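Long-range contacts in heme-binding protein A / AI-2 binding protein A (Helicobacter pylori SS1, PDB 6OFQ), which probably acts as the periplasmic substrate-binding protein of an ABC transporter, capturing peptides such as STSA, with which it forms a complex: residues 42-47 with 59-64; 133-138 with 199-204; 313-318 with 497-502; 334-339 with 348-353. All blocks are in the same frame, centred on the assembly; numbering follows the deposited sequence.

Contact 1: residues 42-47 with 59-64; sequences SSMDPA and GNIYDT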
loop_
_atom_site.group_PDB
_atom_site.type_symbol
_atom_site.label_atom_id
_atom_site.label_comp_id
_atom_site.label_asym_id
_atom_site.label_seq_id
_atom_site.Cartn_x
_atom_site.Cartn_y
_atom_site.Cartn_z
ATOM N N SER A 42 -4.245 6.779 9.486
ATOM C CA SER A 42 -3.787 8.145 9.625
ATOM C C SER A 42 -4.758 9.163 9.018
ATOM O O SER A 42 -4.594 10.368 9.262
ATOM C CB SER A 42 -2.387 8.294 8.995
ATOM O OG SER A 42 -1.401 7.622 9.778
ATOM N N SER A 43 -5.770 8.717 8.288
ATOM C CA SER A 43 -6.723 9.646 7.669
ATOM C C SER A 43 -7.943 8.798 7.287
ATOM O O SER A 43 -7.822 7.550 7.095
ATOM C CB SER A 43 -6.125 10.339 6.442
ATOM O OG SER A 43 -7.021 11.365 5.952
ATOM N N MET A 44 -9.052 9.485 7.020
ATOM C CA MET A 44 -10.200 8.931 6.339
ATOM C C MET A 44 -10.346 9.443 4.880
ATOM O O MET A 44 -11.319 9.087 4.241
ATOM C CB MET A 44 -11.488 9.199 7.128
ATOM C CG MET A 44 -11.468 8.406 8.425
ATOM S SD MET A 44 -11.663 6.630 8.189
ATOM C CE MET A 44 -10.990 6.065 9.748
ATOM N N ASP A 45 -9.392 10.215 4.416
ATOM C CA ASP A 45 -9.306 10.589 2.981
ATOM C C ASP A 45 -8.114 9.818 2.396
ATOM O O ASP A 45 -6.966 10.159 2.658
ATOM C CB ASP A 45 -9.122 12.107 2.806
ATOM C CG ASP A 45 -9.017 12.543 1.369
ATOM O OD1 ASP A 45 -8.891 11.708 0.441
ATOM O OD2 ASP A 45 -9.158 13.760 1.092
ATOM N N PRO A 46 -8.388 8.783 1.602
ATOM C CA PRO A 46 -7.302 7.909 1.137
ATOM C C PRO A 46 -6.327 8.560 0.197
ATOM O O PRO A 46 -5.218 8.036 0.023
ATOM C CB PRO A 46 -8.016 6.754 0.466
ATOM C CG PRO A 46 -9.240 7.400 0.007
ATOM C CD PRO A 46 -9.678 8.360 1.051
ATOM N N ALA A 47 -6.699 9.695 -0.424
ATOM C CA ALA A 47 -5.770 10.438 -1.232
ATOM C C ALA A 47 -4.680 11.129 -0.453
ATOM O O ALA A 47 -3.663 11.446 -1.037
ATOM C CB ALA A 47 -6.427 11.423 -2.182
ATOM N N GLY A 59 -10.907 1.599 2.357
ATOM C CA GLY A 59 -11.252 0.659 1.302
ATOM C C GLY A 59 -12.638 0.066 1.414
ATOM O O GLY A 59 -13.201 -0.426 0.426
ATOM N N ASN A 60 -13.203 0.048 2.617
ATOM C CA ASN A 60 -14.551 -0.417 2.827
ATOM C C ASN A 60 -15.629 0.702 2.654
ATOM O O ASN A 60 -16.792 0.360 2.448
ATOM C CB ASN A 60 -14.621 -0.953 4.260
ATOM C CG ASN A 60 -14.024 -2.335 4.381
ATOM O OD1 ASN A 60 -14.636 -3.290 3.934
ATOM N ND2 ASN A 60 -12.838 -2.445 4.978
ATOM N N ILE A 61 -15.198 1.944 2.778
ATOM C CA ILE A 61 -16.092 3.114 2.794
ATOM C C ILE A 61 -16.265 3.644 1.380
ATOM O O ILE A 61 -17.369 4.115 0.985
ATOM C CB ILE A 61 -15.499 4.176 3.742
ATOM C CG1 ILE A 61 -15.637 3.672 5.192
ATOM C CG2 ILE A 61 -16.136 5.540 3.509
ATOM C CD1 ILE A 61 -14.823 4.502 6.179
ATOM N N TYR A 62 -15.178 3.682 0.605
ATOM C CA TYR A 62 -15.187 4.350 -0.696
ATOM C C TYR A 62 -15.129 3.331 -1.838
ATOM O O TYR A 62 -14.534 2.271 -1.690
ATOM C CB TYR A 62 -13.990 5.266 -0.920
ATOM C CG TYR A 62 -13.879 6.416 0.065
ATOM C CD1 TYR A 62 -14.618 7.568 -0.102
ATOM C CD2 TYR A 62 -13.068 6.339 1.175
ATOM C CE1 TYR A 62 -14.504 8.658 0.746
ATOM C CE2 TYR A 62 -12.932 7.433 2.006
ATOM C CZ TYR A 62 -13.635 8.597 1.780
ATOM O OH TYR A 62 -13.430 9.679 2.618
ATOM N N ASP A 63 -15.726 3.696 -2.975
ATOM C CA ASP A 63 -15.481 3.060 -4.250
ATOM C C ASP A 63 -14.682 3.903 -5.189
ATOM O O ASP A 63 -14.516 5.117 -5.036
ATOM C CB ASP A 63 -16.791 2.725 -4.932
ATOM C CG ASP A 63 -17.586 1.718 -4.131
ATOM O OD1 ASP A 63 -17.041 0.634 -3.789
ATOM O OD2 ASP A 63 -18.771 1.969 -3.816
ATOM N N THR A 64 -14.202 3.181 -6.203
ATOM C CA THR A 64 -13.422 3.723 -7.305
ATOM C C THR A 64 -14.200 3.526 -8.631
ATOM O O THR A 64 -15.245 2.880 -8.650
ATOM C CB THR A 64 -12.019 3.072 -7.357
ATOM O OG1 THR A 64 -12.117 1.689 -7.016
ATOM C CG2 THR A 64 -11.039 3.743 -6.362
#

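Contact 2: residues 133-138 with 199-204; sequences YYSPGA and NKKDEL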
loop_
_atom_site.group_PDB
_atom_site.type_symbol
_atom_site.label_atom_id
_atom_site.label_comp_id
_atom_site.label_asym_id
_atom_site.label_seq_id
_atom_site.Cartn_x
_atom_site.Cartn_y
_atom_site.Cartn_z
ATOM N N TYR A 133 -8.586 22.079 -2.157
ATOM C CA TYR A 133 -9.668 22.020 -1.169
ATOM C C TYR A 133 -9.162 22.321 0.233
ATOM O O TYR A 133 -9.574 23.325 0.858
ATOM C CB TYR A 133 -10.461 20.708 -1.240
ATOM C CG TYR A 133 -11.613 20.649 -0.269
ATOM C CD1 TYR A 133 -12.826 21.250 -0.605
ATOM C CD2 TYR A 133 -11.469 19.982 0.952
ATOM C CE1 TYR A 133 -13.904 21.173 0.288
ATOM C CE2 TYR A 133 -12.533 19.923 1.861
ATOM C CZ TYR A 133 -13.725 20.560 1.517
ATOM O OH TYR A 133 -14.825 20.420 2.340
ATOM N N TYR A 134 -8.293 21.459 0.751
ATOM C CA TYR A 134 -7.702 21.624 2.068
ATOM C C TYR A 134 -6.843 22.882 2.088
ATOM O O TYR A 134 -6.289 23.310 1.108
ATOM C CB TYR A 134 -6.869 20.427 2.457
ATOM C CG TYR A 134 -7.701 19.168 2.515
ATOM C CD1 TYR A 134 -8.592 18.956 3.537
ATOM C CD2 TYR A 134 -7.479 18.128 1.636
ATOM C CE1 TYR A 134 -9.360 17.810 3.659
ATOM C CE2 TYR A 134 -8.281 16.991 1.702
ATOM C CZ TYR A 134 -9.138 16.788 2.752
ATOM O OH TYR A 134 -9.894 15.664 2.855
ATOM N N SER A 135 -6.807 23.478 3.273
ATOM C CA SER A 135 -5.924 24.611 3.493
ATOM C C SER A 135 -4.487 24.261 3.247
ATOM O O SER A 135 -4.089 23.096 3.409
ATOM C CB SER A 135 -5.982 25.068 4.956
ATOM O OG SER A 135 -7.261 25.654 5.042
ATOM N N PRO A 136 -3.707 25.278 2.884
ATOM C CA PRO A 136 -2.275 25.008 2.925
ATOM C C PRO A 136 -1.862 24.406 4.283
ATOM O O PRO A 136 -2.388 24.694 5.367
ATOM C CB PRO A 136 -1.650 26.372 2.570
ATOM C CG PRO A 136 -2.761 27.159 1.935
ATOM C CD PRO A 136 -4.023 26.696 2.609
ATOM N N GLY A 137 -1.008 23.394 4.211
ATOM C CA GLY A 137 -0.564 22.727 5.417
ATOM C C GLY A 137 0.110 21.430 5.045
ATOM O O GLY A 137 0.478 21.236 3.893
ATOM N N ALA A 138 0.299 20.549 6.027
ATOM C CA ALA A 138 1.036 19.303 5.813
ATOM C C ALA A 138 0.267 18.355 4.895
ATOM O O ALA A 138 0.973 17.522 4.309
ATOM C CB ALA A 138 1.378 18.584 7.112
ATOM N N ASN A 199 -17.058 26.004 7.224
ATOM C CA ASN A 199 -15.718 26.115 7.752
ATOM C C ASN A 199 -15.248 24.861 8.491
ATOM O O ASN A 199 -14.590 24.913 9.515
ATOM C CB ASN A 199 -15.654 27.316 8.703
ATOM C CG ASN A 199 -14.376 28.111 8.538
ATOM O OD1 ASN A 199 -13.517 28.109 9.421
ATOM N ND2 ASN A 199 -14.247 28.794 7.397
ATOM N N LYS A 200 -15.489 23.704 7.891
ATOM C CA LYS A 200 -15.115 22.430 8.500
ATOM C C LYS A 200 -14.416 21.522 7.456
ATOM O O LYS A 200 -14.544 20.287 7.545
ATOM C CB LYS A 200 -16.337 21.716 9.087
ATOM C CG LYS A 200 -16.953 22.375 10.331
ATOM C CD LYS A 200 -15.980 22.205 11.480
ATOM C CE LYS A 200 -16.434 22.815 12.790
ATOM N NZ LYS A 200 -15.474 22.394 13.852
ATOM N N LYS A 201 -13.591 22.122 6.595
ATOM C CA LYS A 201 -13.046 21.348 5.459
ATOM C C LYS A 201 -12.154 20.209 5.962
ATOM O O LYS A 201 -12.121 19.157 5.327
ATOM C CB LYS A 201 -12.193 22.183 4.534
ATOM C CG LYS A 201 -13.003 23.211 3.765
ATOM C CD LYS A 201 -12.286 23.971 2.660
ATOM C CE LYS A 201 -11.112 24.687 3.276
ATOM N NZ LYS A 201 -10.285 25.501 2.331
ATOM N N ASP A 202 -11.423 20.357 7.050
ATOM C CA ASP A 202 -10.638 19.232 7.524
ATOM C C ASP A 202 -11.450 18.010 7.897
ATOM O O ASP A 202 -10.897 16.891 7.967
ATOM C CB ASP A 202 -9.749 19.659 8.684
ATOM C CG ASP A 202 -8.589 20.527 8.234
ATOM O OD1 ASP A 202 -8.063 20.387 7.105
ATOM O OD2 ASP A 202 -8.120 21.311 9.102
ATOM N N GLU A 203 -12.735 18.171 8.143
ATOM C CA GLU A 203 -13.563 17.053 8.470
ATOM C C GLU A 203 -13.791 16.073 7.298
ATOM O O GLU A 203 -14.236 14.931 7.482
ATOM C CB GLU A 203 -14.918 17.441 9.045
ATOM C CG GLU A 203 -14.798 18.017 10.461
ATOM C CD GLU A 203 -16.135 18.154 11.170
ATOM O OE1 GLU A 203 -16.029 18.762 12.255
ATOM O OE2 GLU A 203 -17.233 17.773 10.699
ATOM N N LEU A 204 -13.470 16.519 6.078
ATOM C CA LEU A 204 -13.573 15.619 4.908
ATOM C C LEU A 204 -12.664 14.404 5.112
ATOM O O LEU A 204 -12.987 13.329 4.581
ATOM C CB LEU A 204 -13.184 16.375 3.638
ATOM C CG LEU A 204 -13.476 15.655 2.282
ATOM C CD1 LEU A 204 -14.968 15.403 2.118
ATOM C CD2 LEU A 204 -12.845 16.487 1.160
HETATM O O HOH W 1 -8.651 22.504 5.291
HETATM O O HOH W 2 -8.758 27.349 3.610
#

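Contact 3: residues 313-318 with 497-502; sequences AINHAI and YVPLAY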
loop_
_atom_site.group_PDB
_atom_site.type_symbol
_atom_site.label_atom_id
_atom_site.label_comp_id
_atom_site.label_asym_id
_atom_site.label_seq_id
_atom_site.Cartn_x
_atom_site.Cartn_y
_atom_site.Cartn_z
ATOM N N ALA A 313 28.794 -3.079 -0.029
ATOM C CA ALA A 313 29.363 -3.713 1.161
ATOM C C ALA A 313 28.281 -4.122 2.146
ATOM O O ALA A 313 28.250 -5.236 2.661
ATOM C CB ALA A 313 30.318 -2.709 1.777
ATOM N N ILE A 314 27.353 -3.200 2.347
ATOM C CA ILE A 314 26.209 -3.414 3.264
ATOM C C ILE A 314 25.369 -4.582 2.746
ATOM O O ILE A 314 25.026 -5.471 3.545
ATOM C CB ILE A 314 25.366 -2.141 3.400
ATOM C CG1 ILE A 314 26.141 -1.065 4.190
ATOM C CG2 ILE A 314 24.016 -2.409 4.084
ATOM C CD1 ILE A 314 25.537 0.319 4.241
ATOM N N ASN A 315 25.131 -4.667 1.429
ATOM C CA ASN A 315 24.427 -5.798 0.824
ATOM C C ASN A 315 25.100 -7.128 1.094
ATOM O O ASN A 315 24.417 -8.101 1.399
ATOM C CB ASN A 315 24.199 -5.600 -0.673
ATOM C CG ASN A 315 22.939 -4.776 -1.023
ATOM O OD1 ASN A 315 21.937 -5.323 -1.554
ATOM N ND2 ASN A 315 23.011 -3.474 -0.946
ATOM N N HIS A 316 26.429 -7.178 1.029
ATOM C CA HIS A 316 27.169 -8.419 1.241
ATOM C C HIS A 316 27.338 -8.750 2.713
ATOM O O HIS A 316 27.833 -9.834 3.042
ATOM C CB HIS A 316 28.554 -8.349 0.578
ATOM C CG HIS A 316 28.561 -8.392 -0.918
ATOM N ND1 HIS A 316 28.174 -9.490 -1.638
ATOM C CD2 HIS A 316 28.803 -7.419 -1.825
ATOM C CE1 HIS A 316 28.225 -9.220 -2.934
ATOM N NE2 HIS A 316 28.587 -7.956 -3.072
ATOM N N ALA A 317 27.036 -7.829 3.619
ATOM C CA ALA A 317 27.261 -8.007 5.060
ATOM C C ALA A 317 26.028 -8.466 5.824
ATOM O O ALA A 317 26.135 -8.861 6.979
ATOM C CB ALA A 317 27.800 -6.752 5.713
ATOM N N ILE A 318 24.888 -8.568 5.157
ATOM C CA ILE A 318 23.648 -9.002 5.814
ATOM C C ILE A 318 23.233 -10.348 5.281
ATOM O O ILE A 318 23.010 -10.545 4.083
ATOM C CB ILE A 318 22.518 -7.984 5.580
ATOM C CG1 ILE A 318 22.860 -6.683 6.290
ATOM C CG2 ILE A 318 21.153 -8.476 6.065
ATOM C CD1 ILE A 318 22.174 -5.450 5.780
ATOM N N TYR A 497 19.663 0.024 -2.132
ATOM C CA TYR A 497 18.844 -0.510 -1.064
ATOM C C TYR A 497 19.409 -1.865 -0.650
ATOM O O TYR A 497 20.336 -2.340 -1.305
ATOM C CB TYR A 497 17.385 -0.693 -1.485
ATOM C CG TYR A 497 16.971 -1.797 -2.385
ATOM C CD1 TYR A 497 17.488 -1.939 -3.656
ATOM C CD2 TYR A 497 15.922 -2.595 -1.988
ATOM C CE1 TYR A 497 17.005 -2.921 -4.543
ATOM C CE2 TYR A 497 15.477 -3.606 -2.805
ATOM C CZ TYR A 497 15.938 -3.676 -4.097
ATOM O OH TYR A 497 15.480 -4.711 -4.889
ATOM N N VAL A 498 18.888 -2.470 0.413
ATOM C CA VAL A 498 19.177 -3.859 0.688
ATOM C C VAL A 498 17.854 -4.639 0.588
ATOM O O VAL A 498 16.990 -4.522 1.481
ATOM C CB VAL A 498 19.746 -4.093 2.071
ATOM C CG1 VAL A 498 20.127 -5.537 2.192
ATOM C CG2 VAL A 498 20.948 -3.203 2.369
ATOM N N PRO A 499 17.658 -5.470 -0.427
ATOM C CA PRO A 499 16.463 -6.343 -0.478
ATOM C C PRO A 499 16.498 -7.337 0.681
ATOM O O PRO A 499 17.562 -7.904 0.988
ATOM C CB PRO A 499 16.573 -7.071 -1.803
ATOM C CG PRO A 499 17.922 -6.838 -2.298
ATOM C CD PRO A 499 18.527 -5.674 -1.608
ATOM N N LEU A 500 15.364 -7.533 1.360
ATOM C CA LEU A 500 15.372 -8.509 2.479
ATOM C C LEU A 500 14.435 -9.670 2.115
ATOM O O LEU A 500 14.890 -10.796 1.815
ATOM C CB LEU A 500 14.963 -7.820 3.780
ATOM C CG LEU A 500 15.965 -6.791 4.287
ATOM C CD1 LEU A 500 15.330 -6.061 5.418
ATOM C CD2 LEU A 500 17.250 -7.464 4.722
ATOM N N ALA A 501 13.125 -9.441 2.080
ATOM C CA ALA A 501 12.206 -10.581 1.942
ATOM C C ALA A 501 10.958 -10.248 1.163
ATOM O O ALA A 501 10.499 -9.114 1.105
ATOM C CB ALA A 501 11.767 -11.035 3.319
ATOM N N TYR A 502 10.357 -11.281 0.557
ATOM C CA TYR A 502 8.963 -11.326 0.162
ATOM C C TYR A 502 8.246 -12.063 1.294
ATOM O O TYR A 502 8.228 -13.308 1.225
ATOM C CB TYR A 502 8.770 -12.030 -1.181
ATOM C CG TYR A 502 9.624 -11.465 -2.279
ATOM C CD1 TYR A 502 9.584 -10.110 -2.592
ATOM C CD2 TYR A 502 10.498 -12.289 -2.976
ATOM C CE1 TYR A 502 10.412 -9.639 -3.598
ATOM C CE2 TYR A 502 11.361 -11.824 -3.960
ATOM C CZ TYR A 502 11.329 -10.463 -4.247
ATOM O OH TYR A 502 12.217 -10.010 -5.169
#

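Contact 4: residues 334-339 with 348-353; sequences KMVNPF and YNIKPY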
loop_
_atom_site.group_PDB
_atom_site.type_symbol
_atom_site.label_atom_id
_atom_site.label_comp_id
_atom_site.label_asym_id
_atom_site.label_seq_id
_atom_site.Cartn_x
_atom_site.Cartn_y
_atom_site.Cartn_z
ATOM N N LYS A 334 13.539 -15.122 0.070
ATOM C CA LYS A 334 14.596 -14.139 -0.082
ATOM C C LYS A 334 14.264 -13.165 -1.214
ATOM O O LYS A 334 13.915 -13.599 -2.322
ATOM C CB LYS A 334 15.903 -14.871 -0.394
ATOM C CG LYS A 334 17.092 -13.984 -0.723
ATOM C CD LYS A 334 18.458 -14.667 -0.771
ATOM C CE LYS A 334 18.482 -16.156 -1.006
ATOM N NZ LYS A 334 19.845 -16.640 -0.659
ATOM N N MET A 335 14.365 -11.864 -0.932
ATOM C CA MET A 335 14.113 -10.857 -1.950
ATOM C C MET A 335 15.349 -10.686 -2.840
ATOM O O MET A 335 16.501 -10.669 -2.373
ATOM C CB MET A 335 13.704 -9.562 -1.271
ATOM C CG MET A 335 13.378 -8.402 -2.199
ATOM S SD MET A 335 12.877 -6.975 -1.202
ATOM C CE MET A 335 12.616 -5.738 -2.470
ATOM N N VAL A 336 15.076 -10.585 -4.150
ATOM C CA VAL A 336 16.083 -10.359 -5.177
ATOM C C VAL A 336 15.741 -9.077 -5.937
ATOM O O VAL A 336 16.525 -8.139 -5.910
ATOM C CB VAL A 336 16.152 -11.555 -6.132
ATOM C CG1 VAL A 336 17.233 -11.306 -7.167
ATOM C CG2 VAL A 336 16.506 -12.824 -5.326
ATOM N N ASN A 337 14.602 -8.994 -6.595
ATOM C CA ASN A 337 14.126 -7.805 -7.325
ATOM C C ASN A 337 13.203 -6.962 -6.465
ATOM O O ASN A 337 12.702 -7.392 -5.411
ATOM C CB ASN A 337 13.413 -8.228 -8.622
ATOM C CG ASN A 337 14.323 -9.077 -9.512
ATOM O OD1 ASN A 337 15.406 -8.576 -9.867
ATOM N ND2 ASN A 337 13.948 -10.336 -9.777
ATOM N N PRO A 338 12.872 -5.742 -6.911
ATOM C CA PRO A 338 12.052 -4.866 -6.053
ATOM C C PRO A 338 10.633 -5.313 -5.815
ATOM O O PRO A 338 10.014 -4.806 -4.896
ATOM C CB PRO A 338 12.050 -3.527 -6.752
ATOM C CG PRO A 338 13.325 -3.570 -7.557
ATOM C CD PRO A 338 13.469 -4.992 -8.037
ATOM N N PHE A 339 10.116 -6.245 -6.599
ATOM C CA PHE A 339 8.744 -6.750 -6.493
ATOM C C PHE A 339 8.758 -8.278 -6.463
ATOM O O PHE A 339 9.711 -8.889 -6.943
ATOM C CB PHE A 339 7.865 -6.175 -7.598
ATOM C CG PHE A 339 8.291 -6.574 -8.972
ATOM C CD1 PHE A 339 9.122 -5.787 -9.736
ATOM C CD2 PHE A 339 7.715 -7.664 -9.598
ATOM C CE1 PHE A 339 9.464 -6.174 -11.030
ATOM C CE2 PHE A 339 8.054 -8.064 -10.869
ATOM C CZ PHE A 339 8.885 -7.301 -11.625
ATOM N N TYR A 348 14.028 -13.569 -13.235
ATOM C CA TYR A 348 14.526 -14.803 -12.585
ATOM C C TYR A 348 15.990 -15.054 -12.862
ATOM O O TYR A 348 16.539 -16.027 -12.284
ATOM C CB TYR A 348 13.676 -15.976 -13.109
ATOM C CG TYR A 348 12.274 -15.945 -12.574
ATOM C CD1 TYR A 348 11.974 -16.419 -11.313
ATOM C CD2 TYR A 348 11.249 -15.427 -13.357
ATOM C CE1 TYR A 348 10.698 -16.263 -10.781
ATOM C CE2 TYR A 348 9.971 -15.298 -12.834
ATOM C CZ TYR A 348 9.689 -15.780 -11.562
ATOM O OH TYR A 348 8.405 -15.565 -11.073
ATOM N N ASN A 349 16.639 -14.298 -13.736
ATOM C CA ASN A 349 18.030 -14.421 -14.082
ATOM C C ASN A 349 18.994 -13.695 -13.178
ATOM O O ASN A 349 20.091 -14.185 -12.980
ATOM C CB ASN A 349 18.312 -14.063 -15.530
ATOM C CG ASN A 349 19.562 -14.727 -16.070
ATOM O OD1 ASN A 349 19.673 -15.941 -15.992
ATOM N ND2 ASN A 349 20.487 -13.964 -16.615
ATOM N N ILE A 350 18.509 -12.744 -12.385
ATOM C CA ILE A 350 19.400 -12.022 -11.499
ATOM C C ILE A 350 19.727 -12.891 -10.278
ATOM O O ILE A 350 18.847 -13.528 -9.693
ATOM C CB ILE A 350 18.704 -10.728 -11.082
ATOM C CG1 ILE A 350 18.605 -9.827 -12.319
ATOM C CG2 ILE A 350 19.438 -9.967 -9.982
ATOM C CD1 ILE A 350 17.869 -8.555 -12.130
ATOM N N LYS A 351 20.984 -12.811 -9.882
ATOM C CA LYS A 351 21.405 -13.578 -8.715
ATOM C C LYS A 351 21.479 -12.621 -7.530
ATOM O O LYS A 351 22.044 -11.522 -7.664
ATOM C CB LYS A 351 22.779 -14.182 -8.957
ATOM C CG LYS A 351 22.805 -15.217 -10.058
ATOM C CD LYS A 351 24.134 -15.979 -9.993
ATOM C CE LYS A 351 24.851 -15.944 -11.329
ATOM N NZ LYS A 351 24.101 -16.771 -12.315
ATOM N N PRO A 352 20.937 -13.051 -6.387
ATOM C CA PRO A 352 21.017 -12.168 -5.223
ATOM C C PRO A 352 22.481 -11.923 -4.850
ATOM O O PRO A 352 23.328 -12.780 -5.107
ATOM C CB PRO A 352 20.274 -12.926 -4.128
ATOM C CG PRO A 352 20.425 -14.337 -4.560
ATOM C CD PRO A 352 20.313 -14.343 -6.031
ATOM N N TYR A 353 22.752 -10.855 -4.120
ATOM C CA TYR A 353 24.137 -10.617 -3.732
ATOM C C TYR A 353 24.469 -11.596 -2.604
ATOM O O TYR A 353 23.718 -11.745 -1.658
ATOM C CB TYR A 353 24.382 -9.186 -3.267
ATOM C CG TYR A 353 24.458 -8.196 -4.426
ATOM C CD1 TYR A 353 25.479 -8.257 -5.377
ATOM C CD2 TYR A 353 23.535 -7.213 -4.526
ATOM C CE1 TYR A 353 25.555 -7.311 -6.390
ATOM C CE2 TYR A 353 23.532 -6.298 -5.570
ATOM C CZ TYR A 353 24.572 -6.348 -6.502
ATOM O OH TYR A 353 24.738 -5.493 -7.582
#

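Contact 1: residues 42-47 with 59-64
With chi1 at -61°, Tyr62 sets its CG opposite its own carbonyl carbon and beside its backbone N, which carries the ring across to Met44 and Pro46. The phenol ends on a backbone carbonyl: Tyr62 OH donates to Met44 O over a short 2.7 Å, with a C=O...donor angle of 150° and the hydroxyl tilted 22° from the carbonyl plane. Met44 O lies at the ring edge, near the ring plane, and Tyr62 CE2 stands 3.2 Å from it. Pro46 supplies the apolar half, its CD approaching Tyr62 CE2 to 3.5 Å on a slant. Ile61 works on both sides: its CG2 lies over the centre of the neighbouring Tyr62 ring, and its CD1 reaches Met44 SD at a looser 4.3 Å. The partner loop is shaped by two successive side-chain turns. Ser43 OG accepts from Asp45 N at 3.1 Å (an ST turn), and Asp45 OD1 accepts from Ala47 N at 3.1 Å (an Asx turn). The loop after strand 32-37 is thereby fastened to the end of helix 52-61, and Phe216 of strand 214-220 touches both Met44 and Ile61. All the touching residues are buried, and the one bond crossing between the segments joins two neutral groups; the carboxylate of Asp45, probably charged, takes no part in it: OD2 is hydrogen-bonded to Tyr134 OH and forms a salt bridge with Arg125.

Contact 2: residues 133-138 with 199-204
Lys201 NZ is gripped twice: it donates to Tyr133 O at 2.7 Å and to a water, also at 2.7 Å, that in turn is hydrogen-bonded to Ser135 OG. The bond to Tyr133 O is close to linear at the acceptor, the C=O...N angle being 175°. Lys201 opens the 3-10 segment 201-204, which comes just after helix 189-197 has ended in a Schellman motif with Asn199 as its C-prime residue. Lys201 CD lies over one face of the Tyr133 ring, and the bend at chi3 (-59°) then turns CE and NZ to the Tyr133 carbonyl. CD stands 4.0 Å from the centroid of the Tyr133 ring, a CH-pi contact, whereas NZ is too distant for more than a weak cation-pi attraction. Leu204 CD2 meets both tyrosines obliquely, 3.5 Å from Tyr133 CE2 and 3.5 Å from Tyr134 OH. The two rings also touch each other, Tyr133 CD2 lying over the centre of the Tyr134 ring. Both phenols are tied off beyond the contact: Tyr133 OH bonds to Ala192 O of helix 189-197, and Tyr134 OH to Asp45. On the other flank, near the edge of the Tyr134 ring and in its plane, a second water accepts from Ser135 N at 2.9 Å and donates to Asp202 OD1 at 2.8 Å.

Contact 3: residues 313-318 with 497-502
Val498 is the bump of this contact, and Ile314, Asn315 and Ile318 form the hollow that takes it. With CG1 anti to the backbone N (chi1 -175°), its two methyls part company: CG2 presses on Ile314 CG2 at 3.6 Å, while CG1 looks to Ile318 CD1 at 4.1 Å. The Ile314 chain runs nearly square across the valine. Asn315 lies alongside Val498, pointing the contrary way, and its ND2 lies 3.9 Å from Val498 CG2, so the amide walls the hollow on its polar side. Two residues further along the strand, Leu500 CD2 comes to 4.2 Å from Ile318 CG2 and fills the shoulder beside the first bump. This is helix 308-317 laid on strand 497-510 of the large mixed sheet, their short axes 8.4 Å apart and only 21° from parallel, an alpha/beta layer packing. Helix 386-396 closes over the isoleucines through Leu395 and Ile391, and Val498 also rests on Leu296 of the adjoining strand 292-298. Just past this point a classic beta bulge sets Leu500 and Ala501 both opposite Ser294. The polar end of Asn315 is fixed from two directions. ND2 donates to Tyr497 O at 2.9 Å with an N-H...O angle of 150°, the oxygen lying in the amide plane, and it also bonds to Arg311 O one helical turn earlier. That leaves OD1 turned to Pro499 CD at 3.4 Å, and the same CD sits over the centre of the Tyr497 ring.

Contact 4: residues 334-339 with 348-353
The long connection from strand 332-334 to helix 357-366 doubles back on itself, and here its two limbs meet through Val336, Ile350 and Pro352. Val336 divides its methyls between the other two. At chi1 -179° CG1 extends away from the Val336 N and touches Ile350 CG2 at 3.8 Å and the backbone Ile350 O at 3.7 Å, whereas CG2 leans on Pro352 CB at 4.0 Å. Val336 and Ile350 run side by side with their ends reversed, while the proline ring is met at a slant. Strand 332-334 borders strand 497-510 in the mixed sheet, and the pairing runs on past its end: Met335 bonds backbone to backbone with Leu500, and Tyr502 OH accepts from Val336 N and is hydrogen-bonded to Asn337 O. The first limb is therefore held by the sheet. No hydrogen bond joins residues 334-339 to 348-353 directly, and the two meet by van der Waals contact. Asn337 reaches over with its amide: OD1 comes to 3.3 Å from Ile350 CD1, while ND2 is hydrogen-bonded to Asn347 O, just ahead of the second segment, which fixes which end of the amide faces the isoleucine. Ile350 is wedged further against Gln488 and His492 of helix 477-494, and the His492 ring stacks with that of Tyr353. At the outer margin, the Lys334 chain crosses Pro352 nearly perpendicularly, its CD 4.2 Å from Pro352 CB, before NZ ends in a salt bridge with Asp321.

Overall arrangement
From the N terminus, contact 1 closes first, a short loop holding most of helix 52-61. Contact 2 follows in series, spanning 60 residues and bringing the segment after helix 116-127 onto the one after helix 189-197; it touches contact 1, their centres about 16 Å apart. Contact 3 makes the longest closure, joining helix 308-317 to strand 497-510 near the C-terminal end. Contact 4 closes a short loop of eight residues lying wholly between the two segments of contact 3 and abuts it, the centres about 11 Å apart. Contacts 1 and 2 lie across the chain's centre from contacts 3 and 4, contact centres about 33 to 43 Å apart, and no loops cross.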